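Local coordinates for protein putative glycosylhydrolase (Parabacteroides distasonis, PDB 3S5Q) that is probably a glycoside hydrolase with a concanavalin A-like beta-sandwich fold, related to the 3-keto-disaccharide hydrolases, its substrate not established, at residues Val57-Phe62 / Gly191-Gln196; Val79-Asp84 / Ser91-Gln96; Asn87-Ser92 / Pro177-Ile182; Gly115-His120 / His155-Asn160. All coordinates share one frame; numbering follows the deposited sequence.

Contact 1: residues Val57-Phe62 / Gly191-Gln196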
loop_
_atom_site.group_PDB
_atom_site.type_symbol
_atom_site.label_atom_id
_atom_site.label_comp_id
_atom_site.label_asym_id
_atom_site.label_seq_id
_atom_site.Cartn_x
_atom_site.Cartn_y
_atom_site.Cartn_z
ATOM N N VAL A 57 -11.524 12.489 0.146
ATOM C CA VAL A 57 -12.149 12.355 1.467
ATOM C C VAL A 57 -11.211 11.523 2.344
ATOM O O VAL A 57 -10.409 10.759 1.841
ATOM C CB VAL A 57 -13.610 11.730 1.381
ATOM C CG1 VAL A 57 -14.370 12.240 0.157
ATOM C CG2 VAL A 57 -13.591 10.249 1.341
ATOM N N GLN A 58 -11.305 11.699 3.660
ATOM C CA GLN A 58 -10.481 10.969 4.600
ATOM C C GLN A 58 -11.225 9.739 5.070
ATOM O O GLN A 58 -12.462 9.725 5.113
ATOM C CB GLN A 58 -10.138 11.838 5.806
ATOM C CG GLN A 58 -9.326 13.045 5.446
ATOM C CD GLN A 58 -9.030 13.934 6.622
ATOM O OE1 GLN A 58 -8.730 13.469 7.711
ATOM N NE2 GLN A 58 -9.066 15.240 6.387
ATOM N N TYR A 59 -10.458 8.723 5.440
ATOM C CA TYR A 59 -11.001 7.429 5.816
ATOM C C TYR A 59 -10.373 6.937 7.115
ATOM O O TYR A 59 -9.173 7.118 7.355
ATOM C CB TYR A 59 -10.740 6.403 4.719
ATOM C CG TYR A 59 -11.499 6.643 3.427
ATOM C CD1 TYR A 59 -12.804 6.169 3.272
ATOM C CD2 TYR A 59 -10.912 7.278 2.359
ATOM C CE1 TYR A 59 -13.530 6.365 2.112
ATOM C CE2 TYR A 59 -11.629 7.461 1.160
ATOM C CZ TYR A 59 -12.942 7.022 1.064
ATOM O OH TYR A 59 -13.641 7.193 -0.094
ATOM N N GLU A 60 -11.200 6.271 7.909
ATOM C CA GLU A 60 -10.788 5.524 9.099
ATOM C C GLU A 60 -11.607 4.208 9.175
ATOM O O GLU A 60 -12.642 4.075 8.529
ATOM C CB GLU A 60 -11.012 6.356 10.365
ATOM C CG GLU A 60 -12.432 6.756 10.561
ATOM C CD GLU A 60 -12.639 7.598 11.807
ATOM O OE1 GLU A 60 -11.699 7.619 12.653
ATOM O OE2 GLU A 60 -13.765 8.176 11.939
ATOM N N ASN A 61 -11.122 3.237 9.930
ATOM C CA ASN A 61 -11.854 2.005 10.175
ATOM C C ASN A 61 -12.335 1.359 8.887
ATOM O O ASN A 61 -13.534 1.266 8.623
ATOM C CB ASN A 61 -12.996 2.303 11.141
ATOM C CG ASN A 61 -12.488 2.749 12.464
ATOM O OD1 ASN A 61 -11.524 2.164 12.984
ATOM N ND2 ASN A 61 -13.108 3.798 13.039
ATOM N N PHE A 62 -11.369 0.986 8.057
ATOM C CA PHE A 62 -11.634 0.464 6.694
ATOM C C PHE A 62 -10.772 -0.730 6.335
ATOM O O PHE A 62 -9.774 -1.052 7.016
ATOM C CB PHE A 62 -11.423 1.558 5.596
ATOM C CG PHE A 62 -10.009 2.102 5.540
ATOM C CD1 PHE A 62 -9.042 1.481 4.765
ATOM C CD2 PHE A 62 -9.649 3.244 6.249
ATOM C CE1 PHE A 62 -7.749 1.934 4.740
ATOM C CE2 PHE A 62 -8.342 3.743 6.219
ATOM C CZ PHE A 62 -7.379 3.083 5.445
ATOM N N GLY A 191 -7.365 9.658 7.743
ATOM C CA GLY A 191 -6.689 10.474 6.786
ATOM C C GLY A 191 -7.033 10.121 5.360
ATOM O O GLY A 191 -7.793 9.207 5.108
ATOM N N TYR A 192 -6.437 10.870 4.439
ATOM C CA TYR A 192 -6.545 10.591 3.021
ATOM C C TYR A 192 -5.843 9.269 2.761
ATOM O O TYR A 192 -4.915 8.882 3.492
ATOM C CB TYR A 192 -5.889 11.716 2.185
ATOM C CG TYR A 192 -6.546 13.034 2.434
ATOM C CD1 TYR A 192 -7.780 13.327 1.867
ATOM C CD2 TYR A 192 -5.984 13.960 3.307
ATOM C CE1 TYR A 192 -8.404 14.527 2.141
ATOM C CE2 TYR A 192 -6.586 15.165 3.562
ATOM C CZ TYR A 192 -7.809 15.432 2.998
ATOM O OH TYR A 192 -8.416 16.649 3.238
ATOM N N ILE A 193 -6.275 8.603 1.694
ATOM C CA ILE A 193 -5.595 7.413 1.202
ATOM C C ILE A 193 -4.929 7.796 -0.121
ATOM O O ILE A 193 -5.515 8.517 -0.910
ATOM C CB ILE A 193 -6.579 6.232 0.973
ATOM C CG1 ILE A 193 -7.136 5.692 2.297
ATOM C CG2 ILE A 193 -5.886 5.138 0.145
ATOM C CD1 ILE A 193 -8.253 4.662 2.131
ATOM N N GLY A 194 -3.703 7.321 -0.330
ATOM C CA GLY A 194 -2.966 7.571 -1.562
ATOM C C GLY A 194 -2.229 6.367 -2.067
ATOM O O GLY A 194 -1.911 5.443 -1.307
ATOM N N LEU A 195 -1.980 6.375 -3.375
ATOM C CA LEU A 195 -1.013 5.510 -4.008
ATOM C C LEU A 195 0.225 6.325 -4.419
ATOM O O LEU A 195 0.126 7.339 -5.129
ATOM C CB LEU A 195 -1.624 4.865 -5.236
ATOM C CG LEU A 195 -2.969 4.221 -5.034
ATOM C CD1 LEU A 195 -3.428 3.709 -6.383
ATOM C CD2 LEU A 195 -2.903 3.094 -3.927
ATOM N N GLN A 196 1.393 5.888 -3.952
ATOM C CA GLN A 196 2.631 6.513 -4.355
ATOM C C GLN A 196 2.761 6.273 -5.863
ATOM O O GLN A 196 2.264 5.288 -6.368
ATOM C CB GLN A 196 3.829 5.932 -3.589
ATOM C CG GLN A 196 5.120 6.779 -3.753
ATOM C CD GLN A 196 6.369 6.222 -3.021
ATOM O OE1 GLN A 196 6.319 5.207 -2.295
ATOM N NE2 GLN A 196 7.494 6.913 -3.210
#

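Contact 2: residues Val79-Asp84 / Ser91-Gln96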
loop_
_atom_site.group_PDB
_atom_site.type_symbol
_atom_site.label_atom_id
_atom_site.label_comp_id
_atom_site.label_asym_id
_atom_site.label_seq_id
_atom_site.Cartn_x
_atom_site.Cartn_y
_atom_site.Cartn_z
ATOM N N VAL A 79 -0.453 4.622 0.858
ATOM C CA VAL A 79 -0.332 5.543 1.950
ATOM C C VAL A 79 -1.694 5.676 2.661
ATOM O O VAL A 79 -2.722 5.947 2.037
ATOM C CB VAL A 79 0.163 6.912 1.408
ATOM C CG1 VAL A 79 0.248 7.974 2.552
ATOM C CG2 VAL A 79 1.531 6.766 0.644
ATOM N N ILE A 80 -1.710 5.471 3.971
ATOM C CA ILE A 80 -2.943 5.622 4.730
ATOM C C ILE A 80 -2.732 6.648 5.846
ATOM O O ILE A 80 -1.598 7.050 6.131
ATOM C CB ILE A 80 -3.446 4.277 5.282
ATOM C CG1 ILE A 80 -2.452 3.698 6.323
ATOM C CG2 ILE A 80 -3.735 3.311 4.103
ATOM C CD1 ILE A 80 -2.912 2.478 7.144
ATOM N N TYR A 81 -3.842 7.103 6.400
ATOM C CA TYR A 81 -3.846 8.024 7.515
ATOM C C TYR A 81 -3.067 9.315 7.191
ATOM O O TYR A 81 -2.369 9.861 8.043
ATOM C CB TYR A 81 -3.271 7.331 8.725
ATOM C CG TYR A 81 -4.009 6.090 9.225
ATOM C CD1 TYR A 81 -5.300 5.755 8.792
ATOM C CD2 TYR A 81 -3.463 5.336 10.276
ATOM C CE1 TYR A 81 -5.986 4.650 9.324
ATOM C CE2 TYR A 81 -4.131 4.259 10.811
ATOM C CZ TYR A 81 -5.388 3.919 10.341
ATOM O OH TYR A 81 -6.029 2.845 10.905
ATOM N N CYS A 82 -3.175 9.791 5.950
ATOM C CA CYS A 82 -2.444 11.007 5.548
ATOM C C CYS A 82 -3.190 12.259 5.971
ATOM O O CYS A 82 -4.307 12.514 5.532
ATOM C CB CYS A 82 -2.212 11.056 4.043
ATOM S SG CYS A 82 -1.215 12.486 3.559
ATOM N N THR A 83 -2.569 13.060 6.813
ATOM C CA THR A 83 -3.222 14.279 7.293
ATOM C C THR A 83 -2.791 15.526 6.511
ATOM O O THR A 83 -3.330 16.618 6.738
ATOM C CB THR A 83 -2.900 14.448 8.789
ATOM O OG1 THR A 83 -1.481 14.465 8.934
ATOM C CG2 THR A 83 -3.493 13.278 9.560
ATOM N N ASP A 84 -1.770 15.382 5.653
ATOM C CA ASP A 84 -1.253 16.509 4.854
ATOM C C ASP A 84 -0.683 15.943 3.580
ATOM O O ASP A 84 0.392 15.343 3.588
ATOM C CB ASP A 84 -0.184 17.274 5.623
ATOM C CG ASP A 84 0.275 18.550 4.911
ATOM O OD1 ASP A 84 0.322 18.619 3.649
ATOM O OD2 ASP A 84 0.627 19.491 5.653
ATOM N N SER A 91 3.594 12.715 7.583
ATOM C CA SER A 91 2.220 12.939 7.958
ATOM C C SER A 91 1.349 11.781 7.531
ATOM O O SER A 91 0.163 11.977 7.271
ATOM C CB SER A 91 1.686 14.213 7.296
ATOM O OG SER A 91 2.598 15.286 7.391
ATOM N N SER A 92 1.933 10.586 7.414
ATOM C CA SER A 92 1.176 9.430 6.986
ATOM C C SER A 92 1.897 8.147 7.352
ATOM O O SER A 92 3.043 8.168 7.849
ATOM C CB SER A 92 0.937 9.505 5.475
ATOM O OG SER A 92 2.174 9.401 4.825
ATOM N N ILE A 93 1.202 7.037 7.113
ATOM C CA ILE A 93 1.774 5.716 7.240
ATOM C C ILE A 93 1.770 5.022 5.843
ATOM O O ILE A 93 0.730 4.900 5.178
ATOM C CB ILE A 93 1.045 4.873 8.280
ATOM C CG1 ILE A 93 1.041 5.630 9.636
ATOM C CG2 ILE A 93 1.740 3.485 8.346
ATOM C CD1 ILE A 93 0.305 4.923 10.750
ATOM N N GLU A 94 2.953 4.626 5.409
ATOM C CA GLU A 94 3.076 3.949 4.130
ATOM C C GLU A 94 3.305 2.445 4.259
ATOM O O GLU A 94 4.135 1.994 5.057
ATOM C CB GLU A 94 4.160 4.550 3.272
ATOM C CG GLU A 94 4.051 4.041 1.822
ATOM C CD GLU A 94 4.981 4.686 0.831
ATOM O OE1 GLU A 94 6.055 5.153 1.246
ATOM O OE2 GLU A 94 4.624 4.689 -0.386
ATOM N N ILE A 95 2.540 1.699 3.446
ATOM C CA ILE A 95 2.698 0.276 3.226
ATOM C C ILE A 95 3.497 0.166 1.932
ATOM O O ILE A 95 3.059 0.635 0.901
ATOM C CB ILE A 95 1.369 -0.409 3.060
ATOM C CG1 ILE A 95 0.445 -0.092 4.243
ATOM C CG2 ILE A 95 1.515 -1.921 2.898
ATOM C CD1 ILE A 95 1.101 -0.148 5.595
ATOM N N GLN A 96 4.676 -0.426 2.012
ATOM C CA GLN A 96 5.582 -0.547 0.854
ATOM C C GLN A 96 5.046 -1.476 -0.247
ATOM O O GLN A 96 4.451 -2.534 0.017
ATOM C CB GLN A 96 6.930 -1.088 1.342
ATOM C CG GLN A 96 8.073 -1.266 0.276
ATOM C CD GLN A 96 8.632 0.035 -0.235
ATOM O OE1 GLN A 96 7.887 0.987 -0.438
ATOM N NE2 GLN A 96 9.971 0.095 -0.456
#

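Contact 3: residues Asn87-Ser92 / Pro177-Ile182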
loop_
_atom_site.group_PDB
_atom_site.type_symbol
_atom_site.label_atom_id
_atom_site.label_comp_id
_atom_site.label_asym_id
_atom_site.label_seq_id
_atom_site.Cartn_x
_atom_site.Cartn_y
_atom_site.Cartn_z
ATOM N N ASN A 87 2.734 17.509 2.496
ATOM C CA ASN A 87 3.864 17.096 3.279
ATOM C C ASN A 87 3.602 15.677 3.757
ATOM O O ASN A 87 3.616 15.438 4.942
ATOM C CB ASN A 87 4.011 18.103 4.447
ATOM C CG ASN A 87 5.241 17.881 5.275
ATOM O OD1 ASN A 87 6.226 17.354 4.787
ATOM N ND2 ASN A 87 5.190 18.288 6.563
ATOM N N TRP A 88 3.348 14.733 2.840
ATOM C CA TRP A 88 2.813 13.422 3.231
ATOM C C TRP A 88 3.823 12.528 3.962
ATOM O O TRP A 88 3.431 11.700 4.773
ATOM C CB TRP A 88 2.196 12.649 2.044
ATOM C CG TRP A 88 3.194 12.205 0.993
ATOM C CD1 TRP A 88 3.648 12.939 -0.051
ATOM C CD2 TRP A 88 3.840 10.937 0.911
ATOM N NE1 TRP A 88 4.556 12.206 -0.793
ATOM C CE2 TRP A 88 4.684 10.967 -0.221
ATOM C CE3 TRP A 88 3.795 9.777 1.687
ATOM C CZ2 TRP A 88 5.477 9.875 -0.595
ATOM C CZ3 TRP A 88 4.572 8.695 1.321
ATOM C CH2 TRP A 88 5.412 8.747 0.195
ATOM N N ILE A 89 5.110 12.712 3.714
ATOM C CA ILE A 89 6.078 11.744 4.234
ATOM C C ILE A 89 6.006 11.613 5.776
ATOM O O ILE A 89 5.867 10.521 6.268
ATOM C CB ILE A 89 7.504 12.007 3.709
ATOM C CG1 ILE A 89 7.572 11.619 2.219
ATOM C CG2 ILE A 89 8.553 11.200 4.562
ATOM C CD1 ILE A 89 8.790 12.234 1.451
ATOM N N PRO A 90 6.107 12.719 6.523
ATOM C CA PRO A 90 6.004 12.649 7.974
ATOM C C PRO A 90 4.576 12.705 8.482
ATOM O O PRO A 90 4.392 12.741 9.699
ATOM C CB PRO A 90 6.730 13.916 8.413
ATOM C CG PRO A 90 6.480 14.849 7.279
ATOM C CD PRO A 90 6.604 14.036 6.098
ATOM N N SER A 91 3.594 12.715 7.583
ATOM C CA SER A 91 2.220 12.939 7.958
ATOM C C SER A 91 1.349 11.781 7.531
ATOM O O SER A 91 0.163 11.977 7.271
ATOM C CB SER A 91 1.686 14.213 7.296
ATOM O OG SER A 91 2.598 15.286 7.391
ATOM N N SER A 92 1.933 10.586 7.414
ATOM C CA SER A 92 1.176 9.430 6.986
ATOM C C SER A 92 1.897 8.147 7.352
ATOM O O SER A 92 3.043 8.168 7.849
ATOM C CB SER A 92 0.937 9.505 5.475
ATOM O OG SER A 92 2.174 9.401 4.825
ATOM N N PRO A 177 13.664 5.181 9.815
ATOM C CA PRO A 177 14.261 6.189 8.941
ATOM C C PRO A 177 14.120 7.598 9.495
ATOM O O PRO A 177 13.064 7.942 10.065
ATOM C CB PRO A 177 13.516 6.012 7.605
ATOM C CG PRO A 177 13.093 4.563 7.616
ATOM C CD PRO A 177 12.747 4.282 9.076
ATOM N N GLU A 178 15.203 8.366 9.356
ATOM C CA GLU A 178 15.322 9.722 9.930
ATOM C C GLU A 178 14.188 10.640 9.498
ATOM O O GLU A 178 13.761 11.530 10.254
ATOM C CB GLU A 178 16.653 10.397 9.528
ATOM N N TRP A 179 13.716 10.410 8.273
ATOM C CA TRP A 179 12.684 11.217 7.636
ATOM C C TRP A 179 11.236 10.807 8.025
ATOM O O TRP A 179 10.275 11.378 7.500
ATOM C CB TRP A 179 12.906 11.192 6.092
ATOM C CG TRP A 179 12.780 9.844 5.447
ATOM C CD1 TRP A 179 11.634 9.272 4.946
ATOM C CD2 TRP A 179 13.834 8.906 5.187
ATOM N NE1 TRP A 179 11.903 8.017 4.442
ATOM C CE2 TRP A 179 13.244 7.771 4.558
ATOM C CE3 TRP A 179 15.194 8.886 5.469
ATOM C CZ2 TRP A 179 13.976 6.644 4.195
ATOM C CZ3 TRP A 179 15.955 7.737 5.063
ATOM C CH2 TRP A 179 15.346 6.656 4.445
ATOM N N LEU A 180 11.095 9.822 8.936
ATOM C CA LEU A 180 9.808 9.406 9.494
ATOM C C LEU A 180 9.843 9.601 11.028
ATOM O O LEU A 180 9.900 8.618 11.780
ATOM C CB LEU A 180 9.500 7.935 9.135
ATOM C CG LEU A 180 9.506 7.550 7.639
ATOM C CD1 LEU A 180 9.305 6.009 7.466
ATOM C CD2 LEU A 180 8.449 8.360 6.872
ATOM N N PRO A 181 9.836 10.872 11.484
ATOM C CA PRO A 181 10.208 11.155 12.883
ATOM C C PRO A 181 9.073 11.059 13.906
ATOM O O PRO A 181 9.346 11.102 15.098
ATOM C CB PRO A 181 10.778 12.602 12.821
ATOM C CG PRO A 181 10.159 13.227 11.600
ATOM C CD PRO A 181 9.874 12.083 10.636
ATOM N N ILE A 182 7.816 10.968 13.467
ATOM C CA ILE A 182 6.721 11.065 14.408
ATOM C C ILE A 182 6.455 9.701 15.005
ATOM O O ILE A 182 6.283 8.758 14.257
ATOM C CB ILE A 182 5.418 11.597 13.756
ATOM C CG1 ILE A 182 5.712 12.814 12.842
ATOM C CG2 ILE A 182 4.355 11.887 14.870
ATOM C CD1 ILE A 182 6.423 13.936 13.514
#

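Contact 4: residues Gly115-His120 / His155-Asn160. With EDO (1,2-ethanediol), chain E.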
loop_
_atom_site.group_PDB
_atom_site.type_symbol
_atom_site.label_atom_id
_atom_site.label_comp_id
_atom_site.label_asym_id
_atom_site.label_seq_id
_atom_site.Cartn_x
_atom_site.Cartn_y
_atom_site.Cartn_z
ATOM N N GLY A 115 5.109 -4.900 1.419
ATOM C CA GLY A 115 4.150 -5.267 2.459
ATOM C C GLY A 115 4.473 -4.718 3.834
ATOM O O GLY A 115 3.641 -4.791 4.763
ATOM N N SER A 116 5.667 -4.141 3.982
ATOM C CA SER A 116 6.065 -3.599 5.274
ATOM C C SER A 116 5.251 -2.348 5.570
ATOM O O SER A 116 4.804 -1.638 4.651
ATOM C CB SER A 116 7.559 -3.256 5.297
ATOM O OG SER A 116 7.874 -2.258 4.346
ATOM N N ILE A 117 5.056 -2.078 6.860
ATOM C CA ILE A 117 4.707 -0.745 7.323
ATOM C C ILE A 117 6.091 -0.122 7.272
ATOM O O ILE A 117 6.957 -0.386 8.121
ATOM C CB ILE A 117 4.119 -0.776 8.724
ATOM C CG1 ILE A 117 2.762 -1.507 8.698
ATOM C CG2 ILE A 117 3.978 0.660 9.331
ATOM C CD1 ILE A 117 2.265 -1.920 10.057
ATOM N N TYR A 118 6.339 0.589 6.187
ATOM C CA TYR A 118 7.687 0.987 5.762
ATOM C C TYR A 118 8.496 1.612 6.921
ATOM O O TYR A 118 8.040 2.546 7.549
ATOM C CB TYR A 118 7.587 1.968 4.567
ATOM C CG TYR A 118 8.916 2.443 4.085
ATOM C CD1 TYR A 118 9.720 1.615 3.317
ATOM C CD2 TYR A 118 9.394 3.720 4.408
ATOM C CE1 TYR A 118 10.940 2.000 2.891
ATOM C CE2 TYR A 118 10.667 4.141 3.950
ATOM C CZ TYR A 118 11.427 3.268 3.192
ATOM O OH TYR A 118 12.679 3.630 2.713
ATOM N N GLY A 119 9.689 1.064 7.176
ATOM C CA GLY A 119 10.629 1.623 8.171
ATOM C C GLY A 119 10.290 1.291 9.621
ATOM O O GLY A 119 11.081 1.628 10.528
ATOM N N HIS A 120 9.166 0.585 9.838
ATOM C CA HIS A 120 8.656 0.261 11.164
ATOM C C HIS A 120 8.440 -1.232 11.457
ATOM O O HIS A 120 8.743 -1.697 12.566
ATOM C CB HIS A 120 7.324 1.050 11.444
ATOM C CG HIS A 120 7.511 2.550 11.405
ATOM N ND1 HIS A 120 7.746 3.247 10.229
ATOM C CD2 HIS A 120 7.534 3.475 12.405
ATOM C CE1 HIS A 120 7.910 4.533 10.511
ATOM N NE2 HIS A 120 7.763 4.704 11.825
ATOM N N HIS A 155 -1.193 -13.582 5.761
ATOM C CA HIS A 155 -1.228 -12.507 6.766
ATOM C C HIS A 155 0.200 -12.135 7.214
ATOM O O HIS A 155 0.732 -12.713 8.173
ATOM C CB HIS A 155 -2.081 -12.976 7.952
ATOM C CG HIS A 155 -2.311 -11.942 9.005
ATOM N ND1 HIS A 155 -2.736 -12.276 10.271
ATOM C CD2 HIS A 155 -2.181 -10.594 8.988
ATOM C CE1 HIS A 155 -2.885 -11.168 10.982
ATOM N NE2 HIS A 155 -2.537 -10.135 10.234
ATOM N N ILE A 156 0.831 -11.201 6.493
ATOM C CA ILE A 156 2.254 -10.935 6.688
ATOM C C ILE A 156 2.567 -9.916 7.806
ATOM O O ILE A 156 3.669 -9.915 8.363
ATOM C CB ILE A 156 2.963 -10.511 5.371
ATOM C CG1 ILE A 156 2.205 -9.398 4.663
ATOM C CG2 ILE A 156 3.164 -11.737 4.427
ATOM C CD1 ILE A 156 3.082 -8.645 3.620
ATOM N N VAL A 157 1.626 -9.037 8.118
ATOM C CA VAL A 157 1.891 -7.995 9.109
ATOM C C VAL A 157 0.682 -7.806 9.977
ATOM O O VAL A 157 -0.447 -7.752 9.496
ATOM C CB VAL A 157 2.336 -6.609 8.456
ATOM C CG1 VAL A 157 2.689 -5.516 9.540
ATOM C CG2 VAL A 157 3.461 -6.790 7.502
ATOM N N SER A 158 0.935 -7.733 11.275
ATOM C CA SER A 158 -0.069 -7.346 12.261
ATOM C C SER A 158 0.698 -6.428 13.197
ATOM O O SER A 158 1.751 -6.810 13.729
ATOM C CB SER A 158 -0.637 -8.541 13.014
ATOM O OG SER A 158 -1.789 -8.158 13.770
ATOM N N ALA A 159 0.214 -5.208 13.355
ATOM C CA ALA A 159 0.901 -4.226 14.159
ATOM C C ALA A 159 -0.093 -3.361 14.929
ATOM O O ALA A 159 -1.152 -2.968 14.405
ATOM C CB ALA A 159 1.874 -3.389 13.235
ATOM N N ASN A 160 0.212 -3.126 16.205
ATOM C CA ASN A 160 -0.544 -2.181 17.023
ATOM C C ASN A 160 0.314 -0.914 17.196
ATOM O O ASN A 160 1.370 -0.958 17.864
ATOM C CB ASN A 160 -0.856 -2.830 18.360
ATOM C CG ASN A 160 -1.497 -1.881 19.348
ATOM O OD1 ASN A 160 -1.959 -0.772 19.004
ATOM N ND2 ASN A 160 -1.544 -2.324 20.603
HETATM C C1 EDO E . 1.708 -11.349 11.639
HETATM O O1 EDO E . 0.758 -12.292 12.186
HETATM C C2 EDO E . 2.921 -11.053 12.537
HETATM O O2 EDO E . 3.450 -9.736 12.278
#

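Contact 1: residues Val57-Phe62 / Gly191-Gln196
Tyr-59 and Gly-191 form an antiparallel bridge of the hydrogen-bonded kind between the 57-62 loop and the chain entering strand 192-195. Tyr-59 N gives its hydrogen to Gly-191 O at 2.7 Å, and Gly-191 N returns one to Tyr-59 O at 3.1 Å. It is a single bridge, with no further pair between these segments. Gln-58 CA adds a CA-H...O contact to Gly-191 O.

Beyond the bridge the side chains divide between two layers. Outside, Gln-58 lays its aliphatic part over one face of the Tyr-192 ring: CG stands 3.7 Å from the ring centroid and only 9° off the normal, a CH-pi contact. This CG lies beside the backbone N, opposite the carbonyl carbon (chi1 -63°), and the chain is extended beyond it, so the amide runs on across the ring toward the phenol end, its plane inclined by 50° to the ring. Inside, Ile-193 does the work with its terminal methyl. CD1 lies over one face of the Phe-62 ring, 4.0 Å from the centroid and displaced toward the rim, and also touches Tyr-59 CD2 at 3.7 Å.

Lys-85 makes a cation-pi contact with Tyr-192. Tyr-59 and Ile-193 both rest on Leu-211 of strand 204-213, and Phe-62 reaches Ile-80 of strand 75-82 while opening strand 62-70 beside Ala-142, where Asn-61 and Phe-62 make a G1 beta bulge. The contact thus joins the five-stranded sheet, through strand 192-195, to the larger sheet facing it.

Contact 2: residues Val79-Asp84 / Ser91-Gln96
A chi1 of 177° swings Val-79 CG1 to the far side from the backbone N and onto Ser-92, while CG2 lies against the extended chain of Glu-94. The fit at Ser-92 is tight: Val-79 CG1 stands 3.4 Å from Ser-92 CB and 3.3 Å from Ser-92 OG, a hydroxyl whose partner is Trp-88 O.

On the face bearing Ile-80 and Ile-93, CG1 of Ile-80 approaches CB of Ile-93. Tyr-81 runs alongside Ile-93 in the same direction, so that its CD2 touches Ile-93 CD1 at 3.8 Å. Ile-80 CD1 lies over the centre of the Tyr-81 ring, and the phenol OH bonds to Gly-144 O.

The backbones are antiparallel. Ile-80 and Ile-93 are a hydrogen-bonded pair, with Ile-80 N to Ile-93 O at 2.8 Å and Ile-93 N to Ile-80 O at 3.0 Å, both nearly straight; Val-79 and Glu-94 form the adjoining non-hydrogen-bonded pair. At Tyr-81, whose phi is positive (57°), the chain turns a corner and regular pairing stops. Past it, Thr-83 N still binds Ser-91 O at 3.0 Å, and Cys-82 CA makes a CA-H...O contact with the same carbonyl.

This is the loop-proximal end of the beta hairpin of strands 75-82 and 93-98, at one side of the five-stranded sheet. Ile-80 and Ile-95 touch strand 135-143 of the other sheet, as expected in a concanavalin A-like sandwich.

Contact 3: residues Asn87-Ser92 / Pro177-Ile182
The carbonyl oxygen of Trp-88, close behind the Ile-89 and Pro-90 surface that meets Trp-179 and Leu-180, is gripped twice. Ser-92 OG donates to it at 2.6 Å and Ser-91 N at 3.0 Å, from opposite faces of the carbonyl plane. Together with a bond from Ser-91 OG to Asn-87 O at 2.7 Å, they brace the loop of the 75-82/93-98 hairpin, which here packs against a type I beta turn, Pro-177 to Leu-180, closed by Leu-180 N to Pro-177 O.

No hydrogen bond crosses between the two loops; methyl and methylene groups meet one another and backbone carbonyls. With chi1 at -72°, Ile-89 CG1 sits beside the backbone N, and CG2 is the branch turned away from it, toward Trp-179. CG2 meets the indole at its edge and in its plane, 3.7 Å from CD1, while Pro-177 CB lies over the centre of one indole face. Leu-180 CD2 touches Ile-89 CG2 and comes within 3.4 Å of Ile-89 O. On the hairpin side, Ile-89 CG1 lies over the Trp-88 ring. The contact is at the surface, with Leu-180 running inward to His-120. Farther along, Pro-90 CB faces Pro-181 CD, and Pro-90 O comes within 3.4 Å of Ile-182 CG1.

Contact 4: residues Gly115-His120 / His155-Asn160
Part of the hydrophobic interior between the two sheets of the sandwich is built here, where the loop 115-120 packs against strand 154-160 at a classic beta bulge: Ile-156 and Val-157 both face Ile-149 on the neighbouring strand. The bulge turns both side chains toward the loop. Ile-156, with CG1 lodged between backbone N and carbonyl carbon (chi1 50°), sends CD1 to Gly-115 CA at 3.7 Å. Gly-115, with positive phi (87°), has no side chain on the side where this methyl comes in.

Val-157 spreads its two branches along the loop. CG2 presses on Gly-115 O at 3.4 Å, a carbonyl buried by the contact and without a polar partner in the model. CG1, anti to the backbone N (chi1 -177°), meets Ile-117 CD1 at 3.7 Å. That same Ile-117 methyl reaches Ala-159 CB at 3.5 Å, so it bears on two alternate residues of the strand.

Ser-158, between them, points away from the loop. Its N makes a weak hydrogen bond to O2 of a 1,2-ethanediol molecule at 3.4 Å, probably a crystallisation additive, whose O1 lies over one face of the His-155 ring. Farther along the loop, His-120 ND1 donates in its ring plane to Tyr-118 O at 2.8 Å, helping to set the imidazole's rotation.

Ile-117 also packs on Ile-93 and Ile-95 of strand 93-98, and on Ile-149 of strand 146-151. Backbone bonds from Gly-115 to Gln-96 and from Tyr-118 to Glu-94 hold the loop beside strand 93-98, while Ile-117 reaches strand 154-160.

Overall arrangement
From the N terminus, the chain first passes 57-62, which waits for 191-196 far downstream; contact 1 therefore closes the longest loop and encloses the other three. Contact 2 closes the short 75-82/93-98 hairpin, whose connecting loop enters contact 3, so these two share Ser-91 and Ser-92. Contact 4 follows contact 2 in series and lies within the span of contact 3, completed by 177-182. Strand 192-195 then pairs with strand 75-82, setting contacts 1 and 2 side by side in one sheet. Contacts 2 and 4 meet along strand 93-98, while Trp-179 against Tyr-118 links contacts 3 and 4. Contacts 1 and 4 do not touch, their centres about 17 Å apart.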